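Local coordinates for beta-lactamase II (Erythrobacter litoralis, PDB 6V72), which probably hydrolyses beta-lactam antibiotics to substituted beta-amino acids with the help of zinc, as a class B metallo-beta-lactamase, at residues G178-C184 against A219-S225. Residues are numbered along the deposited sequence; the frame is centred on the assembly and turned at random.
Sequences GIAFGGC and ARTIAMS
The ring of F181 meets A223 edge-on: the methyl CB of A223 lies in the ring plane, 3.6 Å from CD1 of F181, while one face of the ring, toward its rim, covers the backbone N of G183. With CG anti to the backbone N (chi1 -179°), the ring runs along the chain, bringing its CE1 to 3.7 Å from the carbonyl carbon of M224. Strands 179-181 and 221-223 pair in parallel, their axes inclined by 20°. T221 N donates to G178 O, A180 N to T221 O, A223 N to A180 O at 2.9 Å and nearly straight (174°), and G182 N to A223 O. Further along, S225 N reaches G183 O at 2.9 Å from well above the carbonyl plane. On the face of the sheet away from F181, the methyl CB of A180 touches both CD1 of I222 (4.0 Å) and CB of A219 (4.1 Å). At the far end SG of C184 rests 3.6 Å from CB of S225; this cysteine is a zinc ligand in this protein, although the site holds no zinc in this chain, and its side chain lies against H96, H165 and H226. The pair forms a beta-alpha-beta crossover through helix 205-215; I179 and A223 face strand 34-41, whereas I222 and M224 pack on helix 233-243.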
loop_
_atom_site.group_PDB
_atom_site.type_symbol
_atom_site.label_atom_id
_atom_site.label_comp_id
_atom_site.label_asym_id
_atom_site.label_seq_id
_atom_site.Cartn_x
_atom_site.Cartn_y
_atom_site.Cartn_z
ATOM N N GLY A 178 15.139 24.594 -11.020
ATOM C CA GLY A 178 13.853 24.435 -10.362
ATOM C C GLY A 178 13.265 23.043 -10.409
ATOM O O GLY A 178 12.039 22.901 -10.460
ATOM N N ILE A 179 14.105 22.011 -10.366
ATOM C CA ILE A 179 13.672 20.620 -10.440
ATOM C C ILE A 179 14.128 19.910 -9.175
ATOM O O ILE A 179 15.293 20.027 -8.775
ATOM C CB ILE A 179 14.243 19.899 -11.679
ATOM C CG1 ILE A 179 13.752 20.533 -12.978
ATOM C CG2 ILE A 179 13.924 18.400 -11.636
ATOM C CD1 ILE A 179 14.618 20.147 -14.176
ATOM N N ALA A 180 13.234 19.153 -8.564
ATOM C CA ALA A 180 13.627 18.286 -7.466
ATOM C C ALA A 180 13.037 16.912 -7.716
ATOM O O ALA A 180 11.895 16.795 -8.179
ATOM C CB ALA A 180 13.166 18.812 -6.115
ATOM N N PHE A 181 13.814 15.878 -7.403
ATOM C CA PHE A 181 13.422 14.494 -7.639
ATOM C C PHE A 181 13.301 13.771 -6.306
ATOM O O PHE A 181 14.296 13.612 -5.586
ATOM C CB PHE A 181 14.437 13.799 -8.545
ATOM C CG PHE A 181 14.101 12.360 -8.867
ATOM C CD1 PHE A 181 13.119 12.051 -9.802
ATOM C CD2 PHE A 181 14.802 11.317 -8.268
ATOM C CE1 PHE A 181 12.824 10.732 -10.109
ATOM C CE2 PHE A 181 14.521 10.001 -8.595
ATOM C CZ PHE A 181 13.539 9.708 -9.500
ATOM N N GLY A 182 12.086 13.327 -5.985
ATOM C CA GLY A 182 11.797 12.743 -4.696
ATOM C C GLY A 182 11.922 11.245 -4.628
ATOM O O GLY A 182 11.624 10.667 -3.585
ATOM N N GLY A 183 12.361 10.585 -5.694
ATOM C CA GLY A 183 12.490 9.138 -5.637
ATOM C C GLY A 183 11.173 8.447 -5.311
ATOM O O GLY A 183 10.106 8.839 -5.772
ATOM N N CYS A 184 11.245 7.382 -4.511
ATOM C CA CYS A 184 10.049 6.639 -4.145
ATOM C C CYS A 184 9.329 7.226 -2.949
ATOM O O CYS A 184 8.267 6.717 -2.579
ATOM C CB CYS A 184 10.379 5.184 -3.848
ATOM S SG CYS A 184 10.656 4.154 -5.344
ATOM N N ALA A 219 11.812 24.872 -5.964
ATOM C CA ALA A 219 11.576 24.086 -7.168
ATOM C C ALA A 219 10.083 23.921 -7.431
ATOM O O ALA A 219 9.339 23.449 -6.572
ATOM C CB ALA A 219 12.238 22.709 -7.025
ATOM N N ARG A 220 9.646 24.281 -8.638
ATOM C CA ARG A 220 8.249 24.101 -9.008
ATOM C C ARG A 220 8.021 22.870 -9.870
ATOM O O ARG A 220 6.872 22.540 -10.157
ATOM C CB ARG A 220 7.719 25.346 -9.730
ATOM C CG ARG A 220 7.557 26.532 -8.804
ATOM C CD ARG A 220 6.883 27.719 -9.496
ATOM N NE ARG A 220 5.422 27.618 -9.531
ATOM C CZ ARG A 220 4.617 27.950 -8.518
ATOM N NH1 ARG A 220 3.300 27.833 -8.655
ATOM N NH2 ARG A 220 5.120 28.398 -7.369
ATOM N N THR A 221 9.069 22.175 -10.287
ATOM C CA THR A 221 8.912 20.917 -11.001
ATOM C C THR A 221 9.356 19.808 -10.055
ATOM O O THR A 221 10.539 19.719 -9.714
ATOM C CB THR A 221 9.725 20.895 -12.292
ATOM O OG1 THR A 221 9.212 21.883 -13.195
ATOM C CG2 THR A 221 9.630 19.541 -12.956
ATOM N N ILE A 222 8.409 18.986 -9.619
ATOM C CA ILE A 222 8.689 17.865 -8.738
ATOM C C ILE A 222 8.534 16.578 -9.537
ATOM O O ILE A 222 7.468 16.299 -10.092
ATOM C CB ILE A 222 7.780 17.861 -7.502
ATOM C CG1 ILE A 222 7.858 19.209 -6.783
ATOM C CG2 ILE A 222 8.160 16.676 -6.572
ATOM C CD1 ILE A 222 9.270 19.610 -6.354
ATOM N N ALA A 223 9.608 15.808 -9.610
ATOM C CA ALA A 223 9.656 14.530 -10.293
ATOM C C ALA A 223 9.766 13.421 -9.257
ATOM O O ALA A 223 10.223 13.656 -8.140
ATOM C CB ALA A 223 10.859 14.493 -11.227
HETATM N N MSE A 224 9.336 12.216 -9.631
HETATM C CA MSE A 224 9.327 11.101 -8.681
HETATM C C MSE A 224 9.355 9.758 -9.385
HETATM O O MSE A 224 9.245 9.713 -10.611
HETATM C CB MSE A 224 8.116 11.199 -7.743
HETATM C CG MSE A 224 6.773 10.942 -8.428
HETATM SE SE MSE A 224 5.368 12.060 -7.666
HETATM C CE MSE A 224 5.771 13.672 -8.712
ATOM N N SER A 225 9.508 8.665 -8.621
ATOM C CA SER A 225 9.835 7.379 -9.241
ATOM C C SER A 225 8.669 6.769 -10.002
ATOM O O SER A 225 8.890 6.119 -11.026
ATOM C CB SER A 225 10.337 6.383 -8.200
ATOM O OG SER A 225 11.639 6.748 -7.751
#